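Local coordinates for protein hypoxanthine-guanine-xanthine phosphoribosyltransferase (Tritrichomonas foetus, PDB 1HGX) that salvages hypoxanthine, guanine and xanthine for the parasite by joining each base to 5-phosphoribosyl 1-diphosphate, giving IMP, GMP and XMP in a magnesium-dependent reaction, at residues A[10-15]-A[151-156]; A[155-160]-A[172-177]; A[103-108]-A[128-133]; A[43-48]-A[67-72]. All coordinates share one frame; numbering follows the deposited sequence.

Three of the four contacts touch the bound GMP. Contacts 1 and 2 are centred about 6 Å apart and share R155 and Y156; both involve the small antiparallel sheet of strands 10-15, 174-177 and 157-158, which carries the purine-binding segment. Contact 3, about 14 Å from the centres of both, lies on the large mixed sheet and holds the ribose and phosphate. Contact 4 belongs to that large sheet, about 13 Å from contact 3, where it packs against the second subunit of the dimer. Along the chain, contact 4 closes before contact 3 opens, contact 3 closes before contact 2 opens, and contact 1 spans both 4 and 3. The nucleotide is thus bound between two sheets.

Contact 1: residues A[10-15]-A[151-156]; sequences LERVLY and VVENRY. With 5GP (guanosine-5'-monophosphate), chain C.
E11 turns CG away from its own N (chi1 173°) and runs extended from there, which carries the carboxylate to R155, whose chain bends at chi2 and chi3 to meet it. The guanidinium grips end-on: NH2 of R155 lies 2.9 Å from OE1 of E11 in a nearly straight bond, and NH1 of R155 lies 2.9 Å from OE2 of E11. OE1 sits in the guanidinium plane, but it is approached from above the carboxylate plane, and the two flat groups are turned 44° apart. A second salt bridge runs beside this one, R12 NH2 to E153 OE2 at 2.6 Å, the two side chains arriving from opposite directions with their planes 65° apart. A long salt bridge, R12 NE to E11 OE2 at 3.7 Å, links the two pairs into a four-residue network, and long flexible chains suit this surface position because they can span the gap between two backbones. R155 NH2 has a further acidic partner in E179. Beside the charged groups, L14 CD1 presses on CG2 of the buried V152 at 3.4 Å, tight for two methyl groups. L14 and Y15 form a classic beta bulge opposite I174. Strand 174-177 bonds to the backbones of E11, R12, L14 and Y15, while V152 pairs with D133 of strand 132-134, so the contact bridges the small sheet and the large one.

Contact 2: residues A[155-160]-A[172-177]; sequences RYIIGY and PVIGIL. With 5GP (guanosine-5'-monophosphate), chain C.
I157 CG2 meets I174 CG2 at 3.5 Å, the side chains crossing at a slant, in the centre of an apolar patch on the face of the small sheet that also carries I176. L14 of strand 10-15 and F162 also touch I157, and beta-branched residues suit such a tightly packed strand. Strand 174-177 is the middle one of a three-stranded antiparallel sheet. Against strand 157-158, I157 and I176 form a non-hydrogen-bonded pair, and I158 and G175 a hydrogen-bonded one, N of I158 to O of G175 at 2.7 Å and N of G175 to O of I158 at 2.8 Å. L177 N adds a bond to Y156 O. G159 has backbone angles that call for glycine, and its bare CA makes a CA-H...O contact with V173 O. Y160 rests CB near I174 CG1 and sends its hydroxyl to D55. Farther out, I176 CG2 lies over one face of the R155 guanidinium, toward its rim, 3.4 Å from NH2 of R155; E11 and E179 are that group's acidic partners. L177 CB lies at the edge of the Y156 ring, N1 of GMP lies 3.6 Å above the ring plane, offset toward the rim, and Y156 OH is hydrogen-bonded to D163 O. The backbone of I157 reads the base edge: its N donates to O6 of GMP at 2.7 Å, and its O accepts from N1 of GMP at 2.9 Å and, weakly, from N2.

Contact 3: residues A[103-108]-A[128-133]; sequences DIIDTG and VCTLCD. With 5GP (guanosine-5'-monophosphate), chain C.
C132 O is gripped twice, by I105 N at 3.1 Å from across the contact and by T130 OG1 at 2.9 Å from its own segment, the two donors reaching it from opposite faces of the carbonyl plane. T130 holds OG1 anti to its backbone N (chi1 -168°), so its hydroxyl bonds C132 O across the corner at L131. D103 O in turn accepts from C132 N at 2.8 Å, giving a short parallel pairing in which I104 CG1 packs on C132 CB. On the other face, I105 crosses T130 at a slant, and its CD1 touches V128 CG1. D103 OD1 binds twice: it takes I104 N on its anti side, 27° out of the carboxylate plane, and accepts from O2' of GMP at 2.8 Å. I104 CG2 packs against the sugar, 3.4 Å from C2' of GMP. Beyond the strand, D106 N and G108 N both donate to O1P of GMP, while T107 binds O3P through its N and, at 2.7 Å, its OG1. G108, whose backbone angles call for glycine, is the N-cap of helix 109-119. This strand-loop-helix is the phosphoribosyl-binding motif of the type I phosphoribosyltransferases, and by similarity its D106 is the proton acceptor.

Contact 4: residues A[43-48]-A[67-72]; sequences ICVLTG and DYIICS
Strands 41-45 and 65-72 are the two strands of a beta-alpha-beta unit, joined through helix 50-57, in the large sheet of the phosphoribosyltransferase fold. The segments 43-45 and 67-72 run parallel, their axes 28° apart and 4.6 Å at closest approach. Three backbone bonds tie them: C44 N to D67 O, I69 N to C44 O, and L46 N to I69 O. On one face I43, V45 and I69 pack with beta-branched side chains, a good fit to extended backbone. I69 CG2 sits between two methyls, 3.8 Å from V45 CG2 and 3.9 Å from I43 CG2, and V45 and I69 lie side by side pointing the same way. L114 of helix 109-119 packs against V45 and I69. On the other face C44 is small enough to let the Y68 ring lie close: CB of C44 approaches CD2 of Y68 at 3.6 Å, and SG of C44 stands at the edge of the Y68 ring, 5.3 Å from its centroid. The chi1 of L46, -63°, turns its branch onto Y68, with CD1 of L46 3.7 Å from CB of Y68 and also touching CG1 of I70. This face meets the dimer partner: L46 and I70 pack on Y68 of the second subunit, and T47, preceded by a cis peptide bond, is hydrogen-bonded through its hydroxyl to that same tyrosine's OH. Where segment 43-48 leaves strand 67-72, a water bridges them, donating to L46 O at 2.6 Å and accepting from C71 N at 2.9 Å.

Contact 1: residues A[10-15]-A[151-156]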
# COMPACT_ATOMS: atom_id res chain seq x y z
N LEU A 10 1.45 24.18 4.04
CA LEU A 10 0.28 23.86 4.84
C LEU A 10 -0.25 25.16 5.39
O LEU A 10 0.53 25.99 5.86
CB LEU A 10 0.66 22.96 6.03
CG LEU A 10 0.63 21.44 5.88
CD1 LEU A 10 -0.80 20.96 5.70
CD2 LEU A 10 1.49 21.03 4.71
N GLU A 11 -1.55 25.38 5.26
CA GLU A 11 -2.17 26.57 5.81
C GLU A 11 -2.33 26.27 7.30
O GLU A 11 -2.19 27.15 8.15
CB GLU A 11 -3.53 26.82 5.17
CG GLU A 11 -4.30 27.95 5.82
CD GLU A 11 -5.66 28.16 5.21
OE1 GLU A 11 -5.71 28.54 4.02
OE2 GLU A 11 -6.67 27.94 5.91
N ARG A 12 -2.64 25.01 7.59
CA ARG A 12 -2.79 24.52 8.95
C ARG A 12 -3.00 23.02 9.00
O ARG A 12 -3.42 22.40 8.02
CB ARG A 12 -3.92 25.23 9.70
CG ARG A 12 -5.28 25.16 9.07
CD ARG A 12 -6.15 26.15 9.78
NE ARG A 12 -7.44 26.38 9.14
CZ ARG A 12 -8.51 25.62 9.34
NH1 ARG A 12 -8.47 24.57 10.15
NH2 ARG A 12 -9.66 25.96 8.78
N VAL A 13 -2.66 22.44 10.14
CA VAL A 13 -2.78 21.01 10.36
C VAL A 13 -4.13 20.77 11.00
O VAL A 13 -4.54 21.53 11.88
CB VAL A 13 -1.70 20.52 11.33
CG1 VAL A 13 -1.90 19.05 11.65
CG2 VAL A 13 -0.31 20.77 10.74
N LEU A 14 -4.83 19.75 10.52
CA LEU A 14 -6.13 19.39 11.08
C LEU A 14 -5.94 18.27 12.09
O LEU A 14 -6.57 18.26 13.14
CB LEU A 14 -7.09 18.96 9.97
CG LEU A 14 -7.49 20.01 8.93
CD1 LEU A 14 -8.50 19.40 7.97
CD2 LEU A 14 -8.08 21.25 9.60
N TYR A 15 -5.07 17.31 11.76
CA TYR A 15 -4.81 16.17 12.64
C TYR A 15 -3.35 15.80 12.52
O TYR A 15 -2.81 15.77 11.43
CB TYR A 15 -5.66 14.95 12.24
CG TYR A 15 -7.14 15.23 12.30
CD1 TYR A 15 -7.80 15.31 13.52
CD2 TYR A 15 -7.86 15.48 11.15
CE1 TYR A 15 -9.14 15.67 13.59
CE2 TYR A 15 -9.20 15.84 11.20
CZ TYR A 15 -9.83 15.93 12.42
OH TYR A 15 -11.15 16.30 12.46
N VAL A 151 -14.19 13.81 10.05
CA VAL A 151 -15.01 14.64 9.19
C VAL A 151 -14.14 15.87 8.99
O VAL A 151 -13.67 16.48 9.95
CB VAL A 151 -16.34 15.00 9.83
CG1 VAL A 151 -17.04 16.10 9.02
CG2 VAL A 151 -17.22 13.75 9.88
N VAL A 152 -13.88 16.18 7.74
CA VAL A 152 -12.99 17.26 7.36
C VAL A 152 -13.76 18.45 6.76
O VAL A 152 -14.85 18.28 6.23
CB VAL A 152 -11.93 16.67 6.40
CG1 VAL A 152 -12.13 17.14 4.98
CG2 VAL A 152 -10.54 16.92 6.92
N GLU A 153 -13.21 19.65 6.87
CA GLU A 153 -13.89 20.82 6.32
C GLU A 153 -13.71 20.89 4.82
O GLU A 153 -12.82 20.26 4.25
CB GLU A 153 -13.40 22.10 6.98
CG GLU A 153 -11.91 22.29 6.92
CD GLU A 153 -11.45 23.42 7.77
OE1 GLU A 153 -11.52 23.29 9.02
OE2 GLU A 153 -11.04 24.45 7.22
N ASN A 154 -14.56 21.69 4.18
CA ASN A 154 -14.55 21.86 2.74
C ASN A 154 -13.36 22.63 2.18
O ASN A 154 -13.51 23.75 1.68
CB ASN A 154 -15.86 22.50 2.29
CG ASN A 154 -16.10 22.39 0.80
OD1 ASN A 154 -15.34 21.75 0.08
ND2 ASN A 154 -17.17 23.00 0.33
N ARG A 155 -12.17 22.03 2.27
CA ARG A 155 -10.94 22.64 1.76
C ARG A 155 -10.15 21.52 1.08
O ARG A 155 -10.52 20.34 1.19
CB ARG A 155 -10.10 23.24 2.90
CG ARG A 155 -10.77 24.34 3.73
CD ARG A 155 -10.97 25.63 2.94
NE ARG A 155 -9.71 26.12 2.38
CZ ARG A 155 -8.80 26.83 3.06
NH1 ARG A 155 -9.00 27.15 4.33
NH2 ARG A 155 -7.67 27.18 2.46
N TYR A 156 -9.08 21.86 0.37
CA TYR A 156 -8.28 20.85 -0.30
C TYR A 156 -7.35 20.24 0.73
O TYR A 156 -6.46 20.90 1.24
CB TYR A 156 -7.46 21.41 -1.46
CG TYR A 156 -6.90 20.30 -2.33
CD1 TYR A 156 -7.71 19.67 -3.29
CD2 TYR A 156 -5.60 19.83 -2.16
CE1 TYR A 156 -7.24 18.61 -4.03
CE2 TYR A 156 -5.12 18.76 -2.91
CZ TYR A 156 -5.94 18.16 -3.84
OH TYR A 156 -5.48 17.11 -4.59
P 5GP C . -16.07 12.49 -5.03
O1P 5GP C . -16.54 12.02 -3.71
O2P 5GP C . -16.38 11.55 -6.11
O3P 5GP C . -16.50 13.88 -5.28
O5' 5GP C . -14.53 12.68 -4.88
C5' 5GP C . -13.66 11.84 -4.14
C4' 5GP C . -12.42 11.67 -4.92
O4' 5GP C . -11.67 12.88 -5.08
C3' 5GP C . -11.50 10.68 -4.28
O3' 5GP C . -10.73 10.14 -5.35
C2' 5GP C . -10.66 11.59 -3.48
O2' 5GP C . -9.41 10.98 -3.21
C1' 5GP C . -10.47 12.86 -4.31
N9 5GP C . -10.45 14.08 -3.41
C8 5GP C . -11.56 14.71 -2.86
N7 5GP C . -11.27 15.71 -2.07
C5 5GP C . -9.87 15.75 -2.04
C6 5GP C . -9.00 16.56 -1.24
O6 5GP C . -9.31 17.51 -0.52
N1 5GP C . -7.67 16.18 -1.34
C2 5GP C . -7.21 15.14 -2.14
N2 5GP C . -5.88 14.98 -2.21
N3 5GP C . -8.02 14.39 -2.93
C4 5GP C . -9.35 14.72 -2.81

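Contact 2: residues A[155-160]-A[172-177]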
# COMPACT_ATOMS: atom_id res chain seq x y z
N ARG A 155 -12.17 22.03 2.27
CA ARG A 155 -10.94 22.64 1.76
C ARG A 155 -10.15 21.52 1.08
O ARG A 155 -10.52 20.34 1.19
CB ARG A 155 -10.10 23.24 2.90
CG ARG A 155 -10.77 24.34 3.73
CD ARG A 155 -10.97 25.63 2.94
NE ARG A 155 -9.71 26.12 2.38
CZ ARG A 155 -8.80 26.83 3.06
NH1 ARG A 155 -9.00 27.15 4.33
NH2 ARG A 155 -7.67 27.18 2.46
N TYR A 156 -9.08 21.86 0.37
CA TYR A 156 -8.28 20.85 -0.30
C TYR A 156 -7.35 20.24 0.73
O TYR A 156 -6.46 20.90 1.24
CB TYR A 156 -7.46 21.41 -1.46
CG TYR A 156 -6.90 20.30 -2.33
CD1 TYR A 156 -7.71 19.67 -3.29
CD2 TYR A 156 -5.60 19.83 -2.16
CE1 TYR A 156 -7.24 18.61 -4.03
CE2 TYR A 156 -5.12 18.76 -2.91
CZ TYR A 156 -5.94 18.16 -3.84
OH TYR A 156 -5.48 17.11 -4.59
N ILE A 157 -7.62 18.98 1.05
CA ILE A 157 -6.85 18.23 2.03
C ILE A 157 -5.56 17.67 1.45
O ILE A 157 -5.52 17.11 0.34
CB ILE A 157 -7.74 17.12 2.67
CG1 ILE A 157 -9.00 17.75 3.26
CG2 ILE A 157 -6.97 16.33 3.73
CD1 ILE A 157 -8.74 18.93 4.21
N ILE A 158 -4.50 17.76 2.25
CA ILE A 158 -3.18 17.32 1.85
C ILE A 158 -2.51 16.53 3.00
O ILE A 158 -2.87 16.71 4.17
CB ILE A 158 -2.36 18.59 1.41
CG1 ILE A 158 -1.59 18.30 0.14
CG2 ILE A 158 -1.50 19.16 2.54
CD1 ILE A 158 -2.49 17.99 -1.01
N GLY A 159 -1.61 15.60 2.65
CA GLY A 159 -0.89 14.83 3.66
C GLY A 159 -1.38 13.42 3.94
O GLY A 159 -2.52 13.06 3.62
N TYR A 160 -0.49 12.60 4.49
CA TYR A 160 -0.80 11.22 4.85
C TYR A 160 -1.49 10.48 3.70
O TYR A 160 -2.59 9.93 3.86
CB TYR A 160 -1.66 11.19 6.12
CG TYR A 160 -1.85 9.81 6.70
CD1 TYR A 160 -0.76 9.07 7.16
CD2 TYR A 160 -3.12 9.23 6.78
CE1 TYR A 160 -0.93 7.79 7.69
CE2 TYR A 160 -3.30 7.96 7.30
CZ TYR A 160 -2.21 7.25 7.75
OH TYR A 160 -2.41 6.00 8.27
N PRO A 172 3.32 13.70 7.62
CA PRO A 172 2.78 12.87 8.70
C PRO A 172 1.48 13.41 9.32
O PRO A 172 1.03 12.93 10.36
CB PRO A 172 3.92 12.86 9.71
CG PRO A 172 4.48 14.24 9.57
CD PRO A 172 4.52 14.42 8.06
N VAL A 173 0.87 14.39 8.66
CA VAL A 173 -0.36 15.00 9.15
C VAL A 173 -1.37 15.17 8.02
O VAL A 173 -1.05 15.01 6.85
CB VAL A 173 -0.08 16.43 9.72
CG1 VAL A 173 0.93 16.38 10.86
CG2 VAL A 173 0.41 17.36 8.61
N ILE A 174 -2.60 15.48 8.40
CA ILE A 174 -3.65 15.76 7.44
C ILE A 174 -3.83 17.27 7.61
O ILE A 174 -4.01 17.76 8.72
CB ILE A 174 -4.94 15.00 7.80
CG1 ILE A 174 -4.78 13.51 7.46
CG2 ILE A 174 -6.15 15.61 7.08
CD1 ILE A 174 -5.90 12.64 7.97
N GLY A 175 -3.70 18.02 6.52
CA GLY A 175 -3.83 19.46 6.63
C GLY A 175 -4.42 20.09 5.40
O GLY A 175 -4.70 19.41 4.42
N ILE A 176 -4.58 21.41 5.45
CA ILE A 176 -5.16 22.19 4.36
C ILE A 176 -4.06 22.79 3.49
O ILE A 176 -3.12 23.40 4.00
CB ILE A 176 -6.04 23.34 4.92
CG1 ILE A 176 -7.25 22.75 5.67
CG2 ILE A 176 -6.49 24.28 3.81
CD1 ILE A 176 -8.03 23.76 6.48
N LEU A 177 -4.20 22.63 2.18
CA LEU A 177 -3.24 23.16 1.22
C LEU A 177 -3.49 24.67 1.15
O LEU A 177 -4.64 25.10 1.04
CB LEU A 177 -3.50 22.52 -0.15
CG LEU A 177 -2.50 22.48 -1.32
CD1 LEU A 177 -3.04 23.24 -2.50
CD2 LEU A 177 -1.13 22.99 -0.90
P 5GP C . -16.07 12.49 -5.03
O1P 5GP C . -16.54 12.02 -3.71
O2P 5GP C . -16.38 11.55 -6.11
O3P 5GP C . -16.50 13.88 -5.28
O5' 5GP C . -14.53 12.68 -4.88
C5' 5GP C . -13.66 11.84 -4.14
C4' 5GP C . -12.42 11.67 -4.92
O4' 5GP C . -11.67 12.88 -5.08
C3' 5GP C . -11.50 10.68 -4.28
O3' 5GP C . -10.73 10.14 -5.35
C2' 5GP C . -10.66 11.59 -3.48
O2' 5GP C . -9.41 10.98 -3.21
C1' 5GP C . -10.47 12.86 -4.31
N9 5GP C . -10.45 14.08 -3.41
C8 5GP C . -11.56 14.71 -2.86
N7 5GP C . -11.27 15.71 -2.07
C5 5GP C . -9.87 15.75 -2.04
C6 5GP C . -9.00 16.56 -1.24
O6 5GP C . -9.31 17.51 -0.52
N1 5GP C . -7.67 16.18 -1.34
C2 5GP C . -7.21 15.14 -2.14
N2 5GP C . -5.88 14.98 -2.21
N3 5GP C . -8.02 14.39 -2.93
C4 5GP C . -9.35 14.72 -2.81

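Contact 3: residues A[103-108]-A[128-133]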
# COMPACT_ATOMS: atom_id res chain seq x y z
N ASP A 103 -9.86 6.93 0.80
CA ASP A 103 -9.20 8.05 1.46
C ASP A 103 -10.14 9.18 1.89
O ASP A 103 -10.17 9.55 3.06
CB ASP A 103 -7.98 8.57 0.65
CG ASP A 103 -8.29 8.88 -0.83
OD1 ASP A 103 -9.46 8.95 -1.26
OD2 ASP A 103 -7.32 9.08 -1.59
N ILE A 104 -10.93 9.70 0.96
CA ILE A 104 -11.85 10.78 1.27
C ILE A 104 -13.06 10.76 0.33
O ILE A 104 -12.94 10.41 -0.84
CB ILE A 104 -11.15 12.16 1.20
CG1 ILE A 104 -12.08 13.29 1.68
CG2 ILE A 104 -10.66 12.45 -0.21
CD1 ILE A 104 -11.36 14.60 1.87
N ILE A 105 -14.22 11.05 0.89
CA ILE A 105 -15.46 11.10 0.12
C ILE A 105 -15.87 12.57 0.07
O ILE A 105 -16.06 13.21 1.10
CB ILE A 105 -16.55 10.23 0.76
CG1 ILE A 105 -16.16 8.75 0.62
CG2 ILE A 105 -17.92 10.49 0.10
CD1 ILE A 105 -17.13 7.78 1.24
N ASP A 106 -15.91 13.11 -1.15
CA ASP A 106 -16.26 14.50 -1.38
C ASP A 106 -17.75 14.60 -1.76
O ASP A 106 -18.60 14.67 -0.88
CB ASP A 106 -15.36 15.06 -2.48
CG ASP A 106 -15.47 16.57 -2.63
OD1 ASP A 106 -16.39 17.20 -2.06
OD2 ASP A 106 -14.61 17.13 -3.34
N THR A 107 -18.07 14.59 -3.05
CA THR A 107 -19.47 14.68 -3.46
C THR A 107 -20.16 13.33 -3.38
O THR A 107 -21.39 13.24 -3.45
CB THR A 107 -19.60 15.18 -4.91
OG1 THR A 107 -19.08 14.19 -5.80
CG2 THR A 107 -18.84 16.49 -5.09
N GLY A 108 -19.36 12.27 -3.28
CA GLY A 108 -19.92 10.93 -3.20
C GLY A 108 -20.05 10.22 -4.53
O GLY A 108 -20.37 9.04 -4.57
N VAL A 128 -18.25 0.30 3.66
CA VAL A 128 -17.27 1.32 3.31
C VAL A 128 -16.58 1.87 4.53
O VAL A 128 -17.23 2.15 5.55
CB VAL A 128 -17.97 2.52 2.56
CG1 VAL A 128 -16.97 3.68 2.32
CG2 VAL A 128 -18.51 2.05 1.23
N CYS A 129 -15.26 2.02 4.42
CA CYS A 129 -14.42 2.57 5.47
C CYS A 129 -13.61 3.70 4.81
O CYS A 129 -12.80 3.45 3.92
CB CYS A 129 -13.48 1.51 6.03
SG CYS A 129 -12.30 2.16 7.25
N THR A 130 -13.85 4.93 5.23
CA THR A 130 -13.13 6.06 4.65
C THR A 130 -12.31 6.78 5.73
O THR A 130 -12.72 6.87 6.89
CB THR A 130 -14.09 7.03 3.91
OG1 THR A 130 -13.33 7.96 3.13
CG2 THR A 130 -15.00 7.79 4.89
N LEU A 131 -11.12 7.24 5.36
CA LEU A 131 -10.27 7.95 6.30
C LEU A 131 -10.95 9.28 6.61
O LEU A 131 -11.10 9.65 7.79
CB LEU A 131 -8.89 8.19 5.71
CG LEU A 131 -7.65 8.47 6.59
CD1 LEU A 131 -6.94 9.68 6.05
CD2 LEU A 131 -7.98 8.64 8.07
N CYS A 132 -11.41 9.97 5.57
CA CYS A 132 -12.07 11.26 5.75
C CYS A 132 -13.37 11.40 4.99
O CYS A 132 -13.58 10.77 3.95
CB CYS A 132 -11.17 12.41 5.29
SG CYS A 132 -9.67 12.69 6.23
N ASP A 133 -14.24 12.23 5.53
CA ASP A 133 -15.50 12.55 4.88
C ASP A 133 -15.50 14.09 4.84
O ASP A 133 -15.47 14.73 5.89
CB ASP A 133 -16.69 12.05 5.69
CG ASP A 133 -18.01 12.36 5.00
OD1 ASP A 133 -18.01 12.59 3.78
OD2 ASP A 133 -19.04 12.37 5.69
P 5GP C . -16.07 12.49 -5.03
O1P 5GP C . -16.54 12.02 -3.71
O2P 5GP C . -16.38 11.55 -6.11
O3P 5GP C . -16.50 13.88 -5.28
O5' 5GP C . -14.53 12.68 -4.88
C5' 5GP C . -13.66 11.84 -4.14
C4' 5GP C . -12.42 11.67 -4.92
O4' 5GP C . -11.67 12.88 -5.08
C3' 5GP C . -11.50 10.68 -4.28
O3' 5GP C . -10.73 10.14 -5.35
C2' 5GP C . -10.66 11.59 -3.48
O2' 5GP C . -9.41 10.98 -3.21
C1' 5GP C . -10.47 12.86 -4.31
N9 5GP C . -10.45 14.08 -3.41
C8 5GP C . -11.56 14.71 -2.86
N7 5GP C . -11.27 15.71 -2.07
C5 5GP C . -9.87 15.75 -2.04
C6 5GP C . -9.00 16.56 -1.24
O6 5GP C . -9.31 17.51 -0.52
N1 5GP C . -7.67 16.18 -1.34
C2 5GP C . -7.21 15.14 -2.14
N2 5GP C . -5.88 14.98 -2.21
N3 5GP C . -8.02 14.39 -2.93
C4 5GP C . -9.35 14.72 -2.81

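Contact 4: residues A[43-48]-A[67-72]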
# COMPACT_ATOMS: atom_id res chain seq x y z
N ILE A 43 -10.57 -4.16 0.19
CA ILE A 43 -10.19 -3.45 -1.00
C ILE A 43 -9.60 -2.09 -0.73
O ILE A 43 -10.21 -1.27 -0.05
CB ILE A 43 -11.39 -3.28 -1.94
CG1 ILE A 43 -11.97 -4.65 -2.29
CG2 ILE A 43 -10.99 -2.50 -3.19
CD1 ILE A 43 -13.25 -4.57 -3.07
N CYS A 44 -8.42 -1.84 -1.26
CA CYS A 44 -7.79 -0.55 -1.10
C CYS A 44 -7.93 0.20 -2.43
O CYS A 44 -7.58 -0.33 -3.50
CB CYS A 44 -6.30 -0.72 -0.77
SG CYS A 44 -5.36 0.81 -0.79
N VAL A 45 -8.50 1.40 -2.38
CA VAL A 45 -8.64 2.21 -3.58
C VAL A 45 -7.35 3.03 -3.67
O VAL A 45 -7.14 3.99 -2.91
CB VAL A 45 -9.89 3.12 -3.52
CG1 VAL A 45 -10.01 3.94 -4.81
CG2 VAL A 45 -11.17 2.28 -3.27
N LEU A 46 -6.46 2.61 -4.56
CA LEU A 46 -5.16 3.25 -4.75
C LEU A 46 -5.31 4.59 -5.44
O LEU A 46 -6.26 4.77 -6.21
CB LEU A 46 -4.25 2.35 -5.57
CG LEU A 46 -3.91 1.01 -4.93
CD1 LEU A 46 -3.38 0.07 -5.98
CD2 LEU A 46 -2.91 1.22 -3.81
N THR A 47 -4.42 5.55 -5.19
CA THR A 47 -3.27 5.42 -4.30
C THR A 47 -3.48 6.03 -2.92
O THR A 47 -3.02 5.48 -1.92
CB THR A 47 -2.04 6.15 -4.92
OG1 THR A 47 -1.66 5.49 -6.13
CG2 THR A 47 -0.85 6.19 -3.97
N GLY A 48 -4.14 7.19 -2.88
CA GLY A 48 -4.36 7.91 -1.63
C GLY A 48 -4.67 7.14 -0.36
O GLY A 48 -4.14 7.46 0.71
N ASP A 67 -6.97 -6.73 -1.68
CA ASP A 67 -7.20 -6.57 -3.11
C ASP A 67 -7.13 -5.07 -3.37
O ASP A 67 -7.27 -4.26 -2.44
CB ASP A 67 -8.52 -7.17 -3.57
CG ASP A 67 -8.47 -7.62 -5.03
OD1 ASP A 67 -7.64 -7.12 -5.82
OD2 ASP A 67 -9.28 -8.50 -5.38
N TYR A 68 -6.89 -4.70 -4.61
CA TYR A 68 -6.73 -3.30 -4.97
C TYR A 68 -7.48 -2.91 -6.20
O TYR A 68 -7.66 -3.71 -7.11
CB TYR A 68 -5.24 -3.02 -5.21
CG TYR A 68 -4.39 -3.42 -4.03
CD1 TYR A 68 -3.97 -4.74 -3.87
CD2 TYR A 68 -4.10 -2.50 -3.03
CE1 TYR A 68 -3.28 -5.13 -2.73
CE2 TYR A 68 -3.41 -2.88 -1.89
CZ TYR A 68 -3.01 -4.19 -1.74
OH TYR A 68 -2.39 -4.58 -0.59
N ILE A 69 -7.88 -1.65 -6.25
CA ILE A 69 -8.60 -1.14 -7.40
C ILE A 69 -8.12 0.27 -7.73
O ILE A 69 -7.73 1.05 -6.85
CB ILE A 69 -10.14 -1.19 -7.16
CG1 ILE A 69 -10.89 -1.06 -8.48
CG2 ILE A 69 -10.57 -0.09 -6.18
CD1 ILE A 69 -12.37 -1.38 -8.39
N ILE A 70 -8.02 0.55 -9.02
CA ILE A 70 -7.62 1.86 -9.51
C ILE A 70 -8.76 2.30 -10.43
O ILE A 70 -9.05 1.64 -11.44
CB ILE A 70 -6.30 1.79 -10.30
CG1 ILE A 70 -5.19 1.22 -9.42
CG2 ILE A 70 -5.91 3.18 -10.80
CD1 ILE A 70 -3.91 0.93 -10.15
N CYS A 71 -9.44 3.37 -10.06
CA CYS A 71 -10.56 3.87 -10.84
C CYS A 71 -10.70 5.38 -10.67
O CYS A 71 -10.00 5.98 -9.88
CB CYS A 71 -11.84 3.18 -10.37
SG CYS A 71 -12.17 3.40 -8.63
N SER A 72 -11.61 5.98 -11.44
CA SER A 72 -11.84 7.42 -11.34
C SER A 72 -13.18 7.77 -11.98
O SER A 72 -13.59 7.14 -12.94
CB SER A 72 -10.73 8.20 -12.04
OG SER A 72 -10.61 7.81 -13.39
O HOH W 1 -8.38 4.69 -7.74